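Local coordinates for pili retraction protein PilT (Thermus thermophilus, PDB 5FL3), which binds ADP here and probably hydrolyses ATP, as a member of the secretion-ATPase family, to power the retraction of type IV pili, at residues Gly119-Val124 with Leu289-Leu294; Ile295-Val300 with Tyr323-Phe328. One frame throughout, in Å; residues are numbered along the deposited sequence.

Interaction 1. Residues Gly119-Val124 with Leu289-Leu294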
loop_
_atom_site.group_PDB
_atom_site.type_symbol
_atom_site.label_atom_id
_atom_site.label_comp_id
_atom_site.label_asym_id
_atom_site.label_seq_id
_atom_site.Cartn_x
_atom_site.Cartn_y
_atom_site.Cartn_z
ATOM N N GLY A 119 10.991 7.997 -2.948
ATOM C CA GLY A 119 12.076 7.236 -3.531
ATOM C C GLY A 119 11.641 6.324 -4.662
ATOM O O GLY A 119 12.207 5.243 -4.833
ATOM N N LEU A 120 10.627 6.750 -5.419
ATOM C CA LEU A 120 10.111 6.010 -6.578
ATOM C C LEU A 120 10.600 6.680 -7.857
ATOM O O LEU A 120 10.371 7.878 -8.050
ATOM C CB LEU A 120 8.577 5.981 -6.583
ATOM C CG LEU A 120 7.685 5.378 -5.495
ATOM C CD1 LEU A 120 6.328 6.062 -5.531
ATOM C CD2 LEU A 120 7.491 3.907 -5.751
ATOM N N PRO A 121 11.265 5.920 -8.740
ATOM C CA PRO A 121 11.866 6.514 -9.953
ATOM C C PRO A 121 10.827 7.140 -10.889
ATOM O O PRO A 121 9.974 6.444 -11.458
ATOM C CB PRO A 121 12.573 5.333 -10.625
ATOM C CG PRO A 121 11.982 4.085 -9.977
ATOM C CD PRO A 121 11.585 4.491 -8.583
ATOM N N ARG A 122 10.933 8.457 -11.055
ATOM C CA ARG A 122 9.900 9.245 -11.698
ATOM C C ARG A 122 9.581 8.766 -13.096
ATOM O O ARG A 122 8.406 8.669 -13.475
ATOM C CB ARG A 122 10.293 10.720 -11.744
ATOM C CG ARG A 122 9.306 11.551 -12.567
ATOM C CD ARG A 122 9.293 13.022 -12.187
ATOM N NE ARG A 122 8.747 13.260 -10.851
ATOM C CZ ARG A 122 7.449 13.427 -10.598
ATOM N NH1 ARG A 122 6.563 13.365 -11.589
ATOM N NH2 ARG A 122 7.035 13.643 -9.356
ATOM N N GLU A 123 10.626 8.455 -13.852
ATOM C CA GLU A 123 10.482 8.098 -15.255
ATOM C C GLU A 123 9.709 6.801 -15.402
ATOM O O GLU A 123 8.800 6.699 -16.222
ATOM C CB GLU A 123 11.851 7.986 -15.917
ATOM C CG GLU A 123 11.819 8.155 -17.423
ATOM C CD GLU A 123 13.156 7.846 -18.062
ATOM O OE1 GLU A 123 14.172 7.829 -17.326
ATOM O OE2 GLU A 123 13.184 7.603 -19.293
ATOM N N VAL A 124 10.056 5.817 -14.586
ATOM C CA VAL A 124 9.317 4.562 -14.540
ATOM C C VAL A 124 7.843 4.770 -14.177
ATOM O O VAL A 124 6.950 4.191 -14.801
ATOM C CB VAL A 124 9.942 3.600 -13.527
ATOM C CG1 VAL A 124 9.059 2.383 -13.329
ATOM C CG2 VAL A 124 11.337 3.201 -13.984
ATOM N N LEU A 289 12.990 3.446 0.861
ATOM C CA LEU A 289 12.355 2.400 0.082
ATOM C C LEU A 289 13.369 1.563 -0.695
ATOM O O LEU A 289 14.185 2.080 -1.463
ATOM C CB LEU A 289 11.317 3.005 -0.873
ATOM C CG LEU A 289 10.542 2.057 -1.804
ATOM C CD1 LEU A 289 9.766 1.005 -1.032
ATOM C CD2 LEU A 289 9.589 2.841 -2.698
ATOM N N ALA A 290 13.311 0.260 -0.467
ATOM C CA ALA A 290 13.992 -0.714 -1.296
ATOM C C ALA A 290 12.972 -1.188 -2.309
ATOM O O ALA A 290 11.890 -1.631 -1.925
ATOM C CB ALA A 290 14.516 -1.868 -0.470
ATOM N N LEU A 291 13.316 -1.110 -3.591
ATOM C CA LEU A 291 12.333 -1.287 -4.651
ATOM C C LEU A 291 12.870 -2.142 -5.791
ATOM O O LEU A 291 13.967 -1.885 -6.322
ATOM C CB LEU A 291 11.889 0.082 -5.165
ATOM C CG LEU A 291 10.977 0.077 -6.376
ATOM C CD1 LEU A 291 9.679 -0.660 -6.054
ATOM C CD2 LEU A 291 10.687 1.493 -6.819
ATOM N N GLU A 292 12.114 -3.190 -6.121
ATOM C CA GLU A 292 12.399 -4.041 -7.276
ATOM C C GLU A 292 11.348 -3.793 -8.360
ATOM O O GLU A 292 10.150 -3.800 -8.066
ATOM C CB GLU A 292 12.420 -5.507 -6.877
ATOM C CG GLU A 292 12.565 -6.468 -8.018
ATOM C CD GLU A 292 12.749 -7.882 -7.509
ATOM O OE1 GLU A 292 13.673 -8.079 -6.697
ATOM O OE2 GLU A 292 11.983 -8.794 -7.900
ATOM N N ILE A 293 11.800 -3.586 -9.600
ATOM C CA ILE A 293 10.914 -3.289 -10.729
ATOM C C ILE A 293 10.987 -4.335 -11.829
ATOM O O ILE A 293 12.031 -4.512 -12.455
ATOM C CB ILE A 293 11.242 -1.918 -11.342
ATOM C CG1 ILE A 293 11.261 -0.851 -10.246
ATOM C CG2 ILE A 293 10.269 -1.542 -12.433
ATOM C CD1 ILE A 293 11.678 0.512 -10.720
ATOM N N LEU A 294 9.870 -5.031 -12.058
ATOM C CA LEU A 294 9.709 -5.850 -13.254
ATOM C C LEU A 294 8.809 -5.139 -14.246
ATOM O O LEU A 294 7.652 -4.873 -13.952
ATOM C CB LEU A 294 9.133 -7.222 -12.913
ATOM C CG LEU A 294 8.753 -8.083 -14.119
ATOM C CD1 LEU A 294 9.933 -8.192 -15.055
ATOM C CD2 LEU A 294 8.303 -9.465 -13.705
HETATM O O HOH W 1 14.192 4.663 -2.680
#
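Apolar contacts between Leu120, Pro121 and Val124 on one side and Leu289, Leu291 and Ile293 on the other carry this meeting of a helix entrance with a β-strand. The three strand residues alternate with Ala290, Glu292 and Leu294 and so present their side chains on one face. Leu120 is reached through a single methyl: CD2 lies 3.9 Å from CD2 of Leu289, and the same methyl meets Leu291 CD2, that side chain running roughly perpendicular to it. Pro121 touches through two neighbouring ring carbons: its CD lies 3.6 Å from Leu291 CD2, while its CG is 3.7 Å from CD1 of Ile293, the two side chains passing in opposite directions. Val124, in the first turn of the helix, points its CG1 at the same CD1 of Ile293, 4.1 Å away. With CG1 set beside the backbone N (chi1 -52°) and the chain extended beyond it, Ile293 delivers CD1 to both Pro121 and Val124.

No direct hydrogen bond joins the segments. The polar link is water 1, which donates to the carbonyl oxygen of Gly119 at 3.0 Å and to that of Leu289 at 2.9 Å, bridging the two backbones where Gly119 CA and Leu289 CA are 6.0 Å apart.

Gly119, at positive phi (68°), closes the preceding helix in a Schellman motif, and Pro121 takes the N-cap position of helix 122-130; the contact thus places the turn between helices 115-118 and 122-130 against the sheet. Beside them in the sheet, Leu274 and Gln276 of the adjacent strand 270-280 touch the same strand side chains. Leu289 also touches the bound ADP, and Leu118, another ADP-binding residue, lies beside Leu120. The arrangement is that of a helix entrance packed on the edge strand of a P-loop NTPase sheet, next to the nucleotide pocket.

Interaction 2. Residues Ile295-Val300 with Tyr323-Phe328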
loop_
_atom_site.group_PDB
_atom_site.type_symbol
_atom_site.label_atom_id
_atom_site.label_comp_id
_atom_site.label_asym_id
_atom_site.label_seq_id
_atom_site.Cartn_x
_atom_site.Cartn_y
_atom_site.Cartn_z
ATOM N N ILE A 295 9.336 -4.799 -15.413
ATOM C CA ILE A 295 8.506 -4.203 -16.447
ATOM C C ILE A 295 8.207 -5.250 -17.501
ATOM O O ILE A 295 9.109 -5.927 -17.989
ATOM C CB ILE A 295 9.167 -2.990 -17.093
ATOM C CG1 ILE A 295 9.395 -1.894 -16.052
ATOM C CG2 ILE A 295 8.297 -2.453 -18.209
ATOM C CD1 ILE A 295 8.152 -1.190 -15.630
ATOM N N ALA A 296 6.932 -5.385 -17.846
ATOM C CA ALA A 296 6.501 -6.411 -18.779
ATOM C C ALA A 296 6.775 -6.032 -20.245
ATOM O O ALA A 296 5.858 -5.779 -21.028
ATOM C CB ALA A 296 5.028 -6.715 -18.573
ATOM N N THR A 297 8.054 -6.005 -20.602
ATOM C CA THR A 297 8.487 -5.885 -21.988
ATOM C C THR A 297 8.018 -7.112 -22.795
ATOM O O THR A 297 7.558 -8.107 -22.208
ATOM C CB THR A 297 10.010 -5.759 -22.062
ATOM O OG1 THR A 297 10.605 -6.980 -21.619
ATOM C CG2 THR A 297 10.489 -4.627 -21.169
ATOM N N PRO A 298 8.099 -7.040 -24.138
ATOM C CA PRO A 298 7.796 -8.224 -24.948
ATOM C C PRO A 298 8.602 -9.445 -24.531
ATOM O O PRO A 298 8.054 -10.553 -24.432
ATOM C CB PRO A 298 8.164 -7.776 -26.359
ATOM C CG PRO A 298 7.866 -6.295 -26.361
ATOM C CD PRO A 298 8.206 -5.820 -24.969
ATOM N N TYR A 299 9.888 -9.245 -24.263
ATOM C CA TYR A 299 10.735 -10.358 -23.865
ATOM C C TYR A 299 10.266 -10.920 -22.518
ATOM O O TYR A 299 10.148 -12.132 -22.363
ATOM C CB TYR A 299 12.212 -9.932 -23.818
ATOM C CG TYR A 299 13.132 -11.007 -23.271
ATOM C CD1 TYR A 299 13.552 -12.077 -24.063
ATOM C CD2 TYR A 299 13.576 -10.951 -21.960
ATOM C CE1 TYR A 299 14.393 -13.067 -23.547
ATOM C CE2 TYR A 299 14.410 -11.917 -21.437
ATOM C CZ TYR A 299 14.814 -12.975 -22.222
ATOM O OH TYR A 299 15.639 -13.925 -21.650
ATOM N N VAL A 300 9.968 -10.043 -21.559
ATOM C CA VAL A 300 9.524 -10.486 -20.238
ATOM C C VAL A 300 8.226 -11.286 -20.345
ATOM O O VAL A 300 7.998 -12.235 -19.592
ATOM C CB VAL A 300 9.320 -9.288 -19.283
ATOM C CG1 VAL A 300 8.605 -9.716 -18.001
ATOM C CG2 VAL A 300 10.652 -8.648 -18.957
ATOM N N TYR A 323 14.592 0.183 -18.814
ATOM C CA TYR A 323 13.125 0.147 -18.718
ATOM C C TYR A 323 12.340 0.622 -17.461
ATOM O O TYR A 323 11.105 0.541 -17.489
ATOM C CB TYR A 323 12.668 -1.281 -19.011
ATOM C CG TYR A 323 12.963 -1.730 -20.416
ATOM C CD1 TYR A 323 12.354 -1.118 -21.502
ATOM C CD2 TYR A 323 13.837 -2.776 -20.660
ATOM C CE1 TYR A 323 12.614 -1.536 -22.795
ATOM C CE2 TYR A 323 14.100 -3.203 -21.948
ATOM C CZ TYR A 323 13.488 -2.580 -23.009
ATOM O OH TYR A 323 13.753 -3.003 -24.290
ATOM N N GLY A 324 12.952 1.051 -16.355
ATOM C CA GLY A 324 14.279 0.723 -15.917
ATOM C C GLY A 324 14.071 -0.259 -14.779
ATOM O O GLY A 324 13.657 0.105 -13.658
ATOM N N MET A 325 14.328 -1.524 -15.089
ATOM C CA MET A 325 14.207 -2.596 -14.116
ATOM C C MET A 325 15.432 -2.680 -13.212
ATOM O O MET A 325 16.436 -1.999 -13.447
ATOM C CB MET A 325 13.987 -3.936 -14.832
ATOM C CG MET A 325 12.670 -4.027 -15.609
ATOM S SD MET A 325 12.460 -5.632 -16.408
ATOM C CE MET A 325 12.650 -5.167 -18.123
ATOM N N ARG A 326 15.326 -3.531 -12.193
ATOM C CA ARG A 326 16.376 -3.784 -11.207
ATOM C C ARG A 326 15.813 -4.761 -10.178
ATOM O O ARG A 326 14.600 -4.783 -9.939
ATOM C CB ARG A 326 16.816 -2.499 -10.513
ATOM C CG ARG A 326 15.766 -1.992 -9.568
ATOM C CD ARG A 326 15.585 -0.518 -9.627
ATOM N NE ARG A 326 14.903 -0.060 -8.431
ATOM C CZ ARG A 326 14.741 1.216 -8.119
ATOM N NH1 ARG A 326 15.221 2.154 -8.926
ATOM N NH2 ARG A 326 14.110 1.551 -6.997
ATOM N N THR A 327 16.677 -5.565 -9.570
ATOM C CA THR A 327 16.245 -6.479 -8.522
ATOM C C THR A 327 16.371 -5.800 -7.168
ATOM O O THR A 327 16.967 -4.720 -7.066
ATOM C CB THR A 327 17.070 -7.779 -8.518
ATOM O OG1 THR A 327 18.447 -7.473 -8.285
ATOM C CG2 THR A 327 16.940 -8.494 -9.837
ATOM N N PHE A 328 15.809 -6.418 -6.134
ATOM C CA PHE A 328 16.048 -5.939 -4.780
ATOM C C PHE A 328 17.533 -5.898 -4.453
ATOM O O PHE A 328 18.016 -4.894 -3.926
ATOM C CB PHE A 328 15.340 -6.798 -3.738
ATOM C CG PHE A 328 14.171 -6.128 -3.116
ATOM C CD1 PHE A 328 13.502 -5.126 -3.792
ATOM C CD2 PHE A 328 13.766 -6.453 -1.840
ATOM C CE1 PHE A 328 12.426 -4.492 -3.238
ATOM C CE2 PHE A 328 12.688 -5.805 -1.280
ATOM C CZ PHE A 328 11.998 -4.841 -1.967
#
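Thr297 lays its CG2 methyl over the face of the Tyr323 ring, 3.7 Å from the centroid and only 5° off the ring normal, a well-centred CH-pi contact. The methyl sits above the middle of the ring rather than over one carbon. On the other branch of the same residue, OG1 accepts from Val300 N at 3.1 Å with an N-H...O angle of 163°, capping the first turn of helix 298-305. A chi1 of 66° serves both tasks: OG1 stands between the backbone N and carbonyl carbon, in reach of the helix amide, and CG2 is left to face the tyrosine.

Met325 is the second element. Its chain starts with CG beside the backbone N and bends at its last torsion, carrying CE across to Thr297 CG2 at 3.8 Å and alongside Val300 CG2 at 4.1 Å. The sulfur accepts a weak but nearly straight hydrogen bond from Ile295 N, 3.4 Å long. Ile295 crosses the methionine at a slant, its CG1 lying 3.9 Å from Met325 CG, and the same CG1 also packs on the carbonyl oxygen of Tyr323. Replacing Met325 with an alanine would probably leave the Ile295 amide without its sulfur acceptor and open a gap between Thr297 and Val300, where the terminal methyl now lies.

Ala296 centres an inverse gamma turn, with Thr297 N bonded to Ile295 O at 2.8 Å, and this is the turn between strand 287-295 and helix 298-305. The loop 323-328 runs along the end of the strand, where Met325 also touches Leu294. Met317 of helix 313-318 packs on Met325, and Ile313 of that helix packs on Val300, with helix 298-305 leaving the strand and helix 328-337 starting at the loop's end, where Thr327 is its N-cap.

Overall arrangement
Interactions 1 and 2 follow each other along the chain, their centres 11 Å apart on the same side of the molecule's centre. Strand 287-295, outermost in the mixed seven-stranded sheet, connects them: interaction 1 packs the start of helix 122-130 against it, and interaction 2 forms where it gives way to helix 298-305. The loop 323-328 borders the strand too, with probable hydrogen bonds from Arg326 NE to Leu291 O and from Phe328 N to Glu292 OE1, while Arg326 also touches Pro121. One strand thus ties the neighbourhood of the ADP pocket to the region leading into the C-terminal helices, though interaction 2 itself lies away from the nucleotide.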